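Local coordinates for dally-like, isoform A (Drosophila melanogaster, PDB 6XTZ), which binds Wnt and Hedgehog family proteins as a cell-surface glypican, shielding the lipid of Wnt to allow signalling at a distance, at residues D187-S190 and V191-R195; F287-V290 and M291-E294; T497-H500 and G501-P504. The protein carries 5 engineered substitutions. All coordinates share one frame; numbering follows the deposited sequence.

The chain is the elongated, mainly helical glypican part, without strands, of a longer membrane-anchored proteoglycan, and its three contacts follow in series without nesting or crossing. Each is local, joining two adjoining segments. Contact 1 stacks successive turns of helix 185-216. Contact 2 closes the short turn that leads from the loop after helix 263-283 into helix 290-293. These two touch, with Arg195 packed on Phe287 and Gln192 on Val292, and together they supply four residues of the palmitoleate pocket. Contact 3 bends the loop between helices 459-467 and 513-538 and fastens it beside helix 248-258, its centre about 48 Å from those of both others and on the opposite side of the chain's centre.

Contact 1: residues D187-S190 and V191-R195; sequences DKLS and VQIKR
The amide of Gln192 turns one face to the carbonyl oxygen of Lys188, with amide carbon CD 3.6 Å from Lys188 O. That oxygen is taken by the backbone of the same residue, Gln192 N bonding Lys188 O at 3.2 Å, and the side chain then lies against it by packing alone. CG comes closer than CD, 3.2 Å from Lys188 O, because chi1 of -67° sets it beside its own backbone N and so leans the chain back over the preceding turn. Glutamine fits such a place: its methylenes lie on the backbone and its amide at a partly exposed position. The other flat groups are the peptide units, whose N-H groups bond the carbonyl oxygens four residues before, as in a regular alpha helix. Ile193 N bonds Leu189 O at 3.0 Å, and Lys194 N meets Ser190 O at the same length.

On the apolar side, Leu189 and Ile193 lie one turn apart and cross at a slant. The CG of Leu189 meets the CD1 of Ile193 at 3.9 Å. Ile193 arrives by its longer branch, CG1 passing 3.2 Å from Leu189 O before CD1 reaches the leucine. Both residues also touch the bound O-palmitoleoyl serine, which suits branched aliphatic chains offered to a lipid. Ser190 looks elsewhere: its hydroxyl returns to Pro186 O, so a small polar group is satisfied within the helix although buried. Asp187, at a partly exposed place, forms a salt bridge with Lys180.

Helix 185-216 is thereby shared between partners. Ser190 rests on Met143 and Phe147 of helix 139-158, and the side chain of Lys194 lies on Leu139 and Leu140 of the same helix. Leu189 and Gln192 instead pack against Lys299 of helix 296-322.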
loop_
_atom_site.group_PDB
_atom_site.type_symbol
_atom_site.label_atom_id
_atom_site.label_comp_id
_atom_site.label_asym_id
_atom_site.label_seq_id
_atom_site.Cartn_x
_atom_site.Cartn_y
_atom_site.Cartn_z
ATOM N N ASP A 187 24.236 0.881 22.669
ATOM C CA ASP A 187 24.120 1.473 21.340
ATOM C C ASP A 187 23.609 0.461 20.324
ATOM O O ASP A 187 22.760 0.789 19.487
ATOM C CB ASP A 187 25.467 2.047 20.900
ATOM C CG ASP A 187 25.877 3.258 21.715
ATOM O OD1 ASP A 187 24.984 4.019 22.144
ATOM O OD2 ASP A 187 27.094 3.447 21.928
ATOM N N LYS A 188 24.114 -0.775 20.376
ATOM C CA LYS A 188 23.630 -1.800 19.456
ATOM C C LYS A 188 22.164 -2.118 19.714
ATOM O O LYS A 188 21.393 -2.339 18.773
ATOM C CB LYS A 188 24.483 -3.062 19.572
ATOM C CG LYS A 188 25.875 -2.939 18.971
ATOM C CD LYS A 188 26.657 -4.233 19.136
ATOM C CE LYS A 188 27.993 -4.174 18.412
ATOM N NZ LYS A 188 27.825 -4.043 16.940
ATOM N N LEU A 189 21.757 -2.139 20.984
ATOM C CA LEU A 189 20.369 -2.445 21.308
ATOM C C LEU A 189 19.448 -1.285 20.948
ATOM O O LEU A 189 18.319 -1.500 20.494
ATOM C CB LEU A 189 20.244 -2.795 22.791
ATOM C CG LEU A 189 18.882 -3.289 23.281
ATOM C CD1 LEU A 189 18.483 -4.568 22.564
ATOM C CD2 LEU A 189 18.909 -3.503 24.784
ATOM N N SER A 190 19.915 -0.048 21.137
ATOM C CA SER A 190 19.086 1.111 20.825
ATOM C C SER A 190 18.785 1.194 19.335
ATOM O O SER A 190 17.667 1.544 18.938
ATOM C CB SER A 190 19.769 2.392 21.300
ATOM O OG SER A 190 19.937 2.391 22.706
ATOM N N VAL A 191 19.769 0.877 18.491
ATOM C CA VAL A 191 19.553 0.945 17.050
ATOM C C VAL A 191 18.627 -0.174 16.594
ATOM O O VAL A 191 17.720 0.046 15.782
ATOM C CB VAL A 191 20.898 0.907 16.304
ATOM C CG1 VAL A 191 20.666 0.915 14.802
ATOM C CG2 VAL A 191 21.760 2.085 16.713
ATOM N N GLN A 192 18.834 -1.390 17.108
ATOM C CA GLN A 192 17.987 -2.510 16.712
ATOM C C GLN A 192 16.547 -2.313 17.164
ATOM O O GLN A 192 15.618 -2.739 16.467
ATOM C CB GLN A 192 18.553 -3.817 17.264
ATOM C CG GLN A 192 19.884 -4.213 16.639
ATOM C CD GLN A 192 20.489 -5.452 17.273
ATOM O OE1 GLN A 192 19.844 -6.137 18.066
ATOM N NE2 GLN A 192 21.737 -5.742 16.928
ATOM N N ILE A 193 16.336 -1.671 18.315
ATOM C CA ILE A 193 14.978 -1.353 18.745
ATOM C C ILE A 193 14.380 -0.264 17.863
ATOM O O ILE A 193 13.223 -0.357 17.433
ATOM C CB ILE A 193 14.968 -0.948 20.230
ATOM C CG1 ILE A 193 15.267 -2.157 21.119
ATOM C CG2 ILE A 193 13.632 -0.323 20.610
ATOM C CD1 ILE A 193 15.297 -1.832 22.596
ATOM N N LYS A 194 15.159 0.781 17.573
ATOM C CA LYS A 194 14.661 1.875 16.747
ATOM C C LYS A 194 14.293 1.386 15.352
ATOM O O LYS A 194 13.212 1.696 14.840
ATOM C CB LYS A 194 15.706 2.991 16.680
ATOM C CG LYS A 194 15.327 4.167 15.786
ATOM C CD LYS A 194 16.032 4.091 14.439
ATOM C CE LYS A 194 15.790 5.339 13.616
ATOM N NZ LYS A 194 16.426 5.239 12.270
ATOM N N ARG A 195 15.184 0.616 14.721
ATOM C CA ARG A 195 14.883 0.066 13.402
ATOM C C ARG A 195 13.616 -0.776 13.433
ATOM O O ARG A 195 12.792 -0.708 12.512
ATOM C CB ARG A 195 16.053 -0.777 12.899
ATOM C CG ARG A 195 17.313 -0.009 12.560
ATOM C CD ARG A 195 18.448 -0.992 12.339
ATOM N NE ARG A 195 19.638 -0.376 11.766
ATOM C CZ ARG A 195 20.755 -1.040 11.494
ATOM N NH1 ARG A 195 20.828 -2.341 11.743
ATOM N NH2 ARG A 195 21.797 -0.411 10.968
#

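Contact 2: residues F287-V290 and M291-E294; sequences FNIV and MVVE. With O18 (O-palmitoleoyl serine), chain H.
Ile289 reaches across to Val292 by the end of its longer branch. From CB, chi1 of -162° carries CG1 roughly opposite the backbone N, and there it meets the bound lipid, 3.5 Å from C6 of O-palmitoleoyl serine. A bend at chi2, 57°, then brings CD1 back toward the turn, where it touches Val292 CG2 at 3.7 Å. One isoleucine thus faces the fatty chain with its methylene and the turn it begins with its tip. The residue also packs on Phe91 of helix 51-110 and Phe197 of helix 185-216, an apolar setting that suits a branched aliphatic chain.

Val290 and Glu294 lie side by side and point the same way. Val290 CG1 rests 3.6 Å from Glu294 CG, which lies along the valine; beyond it the glutamate chain bends at chi2, and the residue as a whole is exposed. Beneath them Val290 O takes two donors. Glu294 N comes almost head-on at 3.0 Å, whereas Val293 N stands well above the carbonyl plane at a longer distance. Val293 sends CG2 to within 3.6 Å of lipid C2, beta-branched bulk suited to lining the pocket.

Asn288 starts the turn. Its OD1 accepts from Val290 N at 2.8 Å with a nearly straight N-H (165°), and its CB touches Met291 CG at 3.7 Å. ND2 is held by Asp443, which fixes the way round of the amide and leaves OD1 facing the turn.

The side-chain bond from Asn288 to the N-H two residues on makes an Asx turn, a capping bond where the chain enters the short, weakly bonded helix 290-293. Ile289, Val290 and Val293 belong to the pocket that binds O-palmitoleoyl serine, Ile289 and Val293 against the fatty chain and Val290 by its serine end.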
loop_
_atom_site.group_PDB
_atom_site.type_symbol
_atom_site.label_atom_id
_atom_site.label_comp_id
_atom_site.label_asym_id
_atom_site.label_seq_id
_atom_site.Cartn_x
_atom_site.Cartn_y
_atom_site.Cartn_z
ATOM N N PHE A 287 14.930 -7.187 11.555
ATOM C CA PHE A 287 14.244 -6.151 12.311
ATOM C C PHE A 287 13.123 -6.700 13.184
ATOM O O PHE A 287 12.362 -5.913 13.757
ATOM C CB PHE A 287 13.690 -5.082 11.366
ATOM C CG PHE A 287 14.747 -4.220 10.727
ATOM C CD1 PHE A 287 16.091 -4.406 11.015
ATOM C CD2 PHE A 287 14.391 -3.212 9.846
ATOM C CE1 PHE A 287 17.057 -3.611 10.426
ATOM C CE2 PHE A 287 15.351 -2.414 9.256
ATOM C CZ PHE A 287 16.685 -2.613 9.546
ATOM N N ASN A 288 13.001 -8.020 13.294
ATOM C CA ASN A 288 11.944 -8.605 14.108
ATOM C C ASN A 288 12.134 -8.220 15.570
ATOM O O ASN A 288 13.223 -8.372 16.131
ATOM C CB ASN A 288 11.937 -10.124 13.949
ATOM C CG ASN A 288 10.659 -10.758 14.462
ATOM O OD1 ASN A 288 10.208 -10.468 15.569
ATOM N ND2 ASN A 288 10.060 -11.621 13.648
ATOM N N ILE A 289 11.062 -7.716 16.186
ATOM C CA ILE A 289 11.144 -7.252 17.565
ATOM C C ILE A 289 11.400 -8.401 18.531
ATOM O O ILE A 289 11.850 -8.172 19.660
ATOM C CB ILE A 289 9.862 -6.483 17.940
ATOM C CG1 ILE A 289 10.090 -5.632 19.190
ATOM C CG2 ILE A 289 8.699 -7.443 18.149
ATOM C CD1 ILE A 289 11.236 -4.655 19.064
ATOM N N VAL A 290 11.134 -9.641 18.116
ATOM C CA VAL A 290 11.429 -10.784 18.972
ATOM C C VAL A 290 12.928 -11.056 19.006
ATOM O O VAL A 290 13.455 -11.555 20.008
ATOM C CB VAL A 290 10.633 -12.016 18.498
ATOM C CG1 VAL A 290 10.857 -13.198 19.425
ATOM C CG2 VAL A 290 9.152 -11.686 18.412
ATOM N N MET A 291 13.643 -10.715 17.931
ATOM C CA MET A 291 15.076 -10.970 17.853
ATOM C C MET A 291 15.894 -10.085 18.783
ATOM O O MET A 291 17.073 -10.377 19.003
ATOM C CB MET A 291 15.565 -10.788 16.415
ATOM C CG MET A 291 14.922 -11.735 15.415
ATOM S SD MET A 291 15.189 -13.470 15.827
ATOM C CE MET A 291 16.978 -13.563 15.769
ATOM N N VAL A 292 15.306 -9.019 19.331
ATOM C CA VAL A 292 16.019 -8.153 20.264
ATOM C C VAL A 292 15.670 -8.444 21.718
ATOM O O VAL A 292 16.388 -7.979 22.619
ATOM C CB VAL A 292 15.763 -6.662 19.957
ATOM C CG1 VAL A 292 16.011 -6.374 18.482
ATOM C CG2 VAL A 292 14.351 -6.269 20.358
ATOM N N VAL A 293 14.606 -9.201 21.978
ATOM C CA VAL A 293 14.201 -9.521 23.340
ATOM C C VAL A 293 14.474 -10.973 23.713
ATOM O O VAL A 293 14.578 -11.274 24.913
ATOM C CB VAL A 293 12.714 -9.183 23.573
ATOM C CG1 VAL A 293 12.489 -7.684 23.457
ATOM C CG2 VAL A 293 11.843 -9.936 22.582
ATOM N N GLU A 294 14.580 -11.879 22.741
ATOM C CA GLU A 294 14.962 -13.254 23.053
ATOM C C GLU A 294 16.344 -13.343 23.689
ATOM O O GLU A 294 16.471 -13.992 24.742
ATOM C CB GLU A 294 14.868 -14.120 21.792
ATOM C CG GLU A 294 13.463 -14.566 21.438
ATOM C CD GLU A 294 13.114 -15.915 22.035
ATOM O OE1 GLU A 294 12.052 -16.468 21.677
ATOM O OE2 GLU A 294 13.904 -16.427 22.857
HETATM C CA O18 H . 6.291 -14.113 21.939
HETATM C CB O18 H . 6.252 -13.281 23.211
HETATM C C1 O18 H . 7.718 -11.657 24.113
HETATM C C2 O18 H . 8.528 -10.433 23.803
HETATM C C3 O18 H . 7.769 -9.386 23.000
HETATM C C4 O18 H . 8.515 -8.062 22.915
HETATM C C5 O18 H . 7.730 -6.942 22.252
HETATM C C6 O18 H . 8.419 -5.587 22.320
HETATM C C7 O18 H . 8.661 -5.086 23.734
HETATM C C8 O18 H . 9.386 -3.744 23.803
HETATM C C9 O18 H . 10.783 -3.796 23.267
HETATM C C10 O18 H . 11.892 -3.678 23.971
HETATM C C11 O18 H . 11.985 -3.476 25.451
HETATM C C12 O18 H . 13.359 -2.994 25.909
HETATM C C13 O18 H . 13.497 -2.876 27.420
HETATM C C14 O18 H . 14.844 -2.343 27.886
HETATM C C15 O18 H . 16.029 -3.195 27.481
HETATM C C16 O18 H . 17.342 -2.690 28.038
HETATM C C O18 H . 5.515 -13.250 20.947
HETATM N N O18 H . 7.653 -14.340 21.487
HETATM O OG O18 H . 7.080 -12.111 23.032
HETATM O O11 O18 H . 7.645 -12.173 25.196
HETATM O O O18 H . 4.604 -13.732 20.279
#

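Contact 3: residues T497-H500 and G501-P504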
loop_
_atom_site.group_PDB
_atom_site.type_symbol
_atom_site.label_atom_id
_atom_site.label_comp_id
_atom_site.label_asym_id
_atom_site.label_seq_id
_atom_site.Cartn_x
_atom_site.Cartn_y
_atom_site.Cartn_z
ATOM N N THR A 497 -1.056 -1.322 -25.972
ATOM C CA THR A 497 -0.197 -0.163 -25.797
ATOM C C THR A 497 0.290 -0.048 -24.358
ATOM O O THR A 497 -0.386 -0.461 -23.411
ATOM C CB THR A 497 -0.936 1.118 -26.194
ATOM O OG1 THR A 497 -0.107 2.255 -25.924
ATOM C CG2 THR A 497 -2.236 1.247 -25.415
ATOM N N THR A 498 1.490 0.517 -24.204
ATOM C CA THR A 498 2.056 0.811 -22.895
ATOM C C THR A 498 2.522 2.258 -22.792
ATOM O O THR A 498 3.217 2.607 -21.829
ATOM C CB THR A 498 3.224 -0.130 -22.577
ATOM O OG1 THR A 498 4.208 -0.040 -23.616
ATOM C CG2 THR A 498 2.738 -1.568 -22.464
ATOM N N GLU A 499 2.160 3.102 -23.754
ATOM C CA GLU A 499 2.599 4.487 -23.757
ATOM C C GLU A 499 1.871 5.288 -22.681
ATOM O O GLU A 499 0.821 4.889 -22.170
ATOM C CB GLU A 499 2.361 5.120 -25.129
ATOM C CG GLU A 499 3.026 4.378 -26.276
ATOM C CD GLU A 499 4.535 4.508 -26.256
ATOM O OE1 GLU A 499 5.033 5.640 -26.073
ATOM O OE2 GLU A 499 5.224 3.479 -26.415
ATOM N N HIS A 500 2.447 6.436 -22.344
ATOM C CA HIS A 500 1.876 7.361 -21.369
ATOM C C HIS A 500 1.475 8.628 -22.115
ATOM O O HIS A 500 2.320 9.470 -22.431
ATOM C CB HIS A 500 2.870 7.658 -20.251
ATOM C CG HIS A 500 2.325 8.541 -19.170
ATOM N ND1 HIS A 500 0.988 8.861 -19.069
ATOM C CD2 HIS A 500 2.940 9.170 -18.141
ATOM C CE1 HIS A 500 0.804 9.649 -18.024
ATOM N NE2 HIS A 500 1.973 9.852 -17.445
ATOM N N GLY A 501 0.183 8.759 -22.401
ATOM C CA GLY A 501 -0.349 9.926 -23.077
ATOM C C GLY A 501 -0.961 9.654 -24.434
ATOM O O GLY A 501 -1.474 10.589 -25.059
ATOM N N SER A 502 -0.922 8.413 -24.916
ATOM C CA SER A 502 -1.482 8.068 -26.212
ATOM C C SER A 502 -2.096 6.679 -26.138
ATOM O O SER A 502 -1.810 5.896 -25.228
ATOM C CB SER A 502 -0.419 8.117 -27.318
ATOM O OG SER A 502 0.573 7.122 -27.123
ATOM N N ASN A 503 -2.953 6.387 -27.120
ATOM C CA ASN A 503 -3.652 5.117 -27.224
ATOM C C ASN A 503 -4.164 4.992 -28.648
ATOM O O ASN A 503 -4.671 5.981 -29.194
ATOM C CB ASN A 503 -4.814 5.033 -26.228
ATOM C CG ASN A 503 -5.441 3.653 -26.175
ATOM O OD1 ASN A 503 -6.165 3.251 -27.085
ATOM N ND2 ASN A 503 -5.174 2.925 -25.099
ATOM N N PRO A 504 -4.050 3.819 -29.279
ATOM C CA PRO A 504 -4.504 3.690 -30.674
ATOM C C PRO A 504 -5.993 3.917 -30.858
ATOM O O PRO A 504 -6.422 4.236 -31.972
ATOM C CB PRO A 504 -4.113 2.249 -31.040
ATOM C CG PRO A 504 -3.063 1.867 -30.047
ATOM C CD PRO A 504 -3.416 2.587 -28.785
#
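Thr497 and Asn503 cross at about a right angle, the threonine methyl meeting the nitrogen end of the amide with CG2 3.4 Å from ND2. The Thr497 and Pro504 side chains cross at a slant, CG2 of the threonine lying 3.8 Å from Pro504 CD. Threonine serves both needs: with chi1 of 176° its hydroxyl lies opposite the backbone N and beside the carbonyl carbon, while CG2 is turned to the other arm. OG1 accepts from Glu499 N over 3.3 Å, with a nearly straight N-H at 168°.

Farther round the bend, Glu499 and Ser502 meet at the base of the glutamate, CB lying 3.3 Å from the serine OG. The glutamate chain then bends away, carrying its carboxylate off from the returning arm. The small serine brings only its OG to the glutamate CB.

At the turn itself Gly501 has a positive phi, where a CB would run into His500 O, so the absence of a side chain is what lets the chain pass. Its N-H goes to NE2 of His260. The His500 ring swings outward to stack on His263 and also meets the ring of His260, whose plane is turned about 65° to it.

The buried amide of Asn503 is held at both ends, OD1 by Glu505 N and ND2 by Asn253 O. Asn253 also receives Thr497 N through OD1, so one residue of helix 248-258 grips both arms, and Lys256 of that helix reaches Thr497 O. The arms run nearly antiparallel with no hydrogen bond between them, a reversing surface loop that is not a beta hairpin. An ST turn at Thr497 shapes one arm, an Asx-type bond from Asn503 OD1 to Glu505 N the other, and the glycine makes the bend.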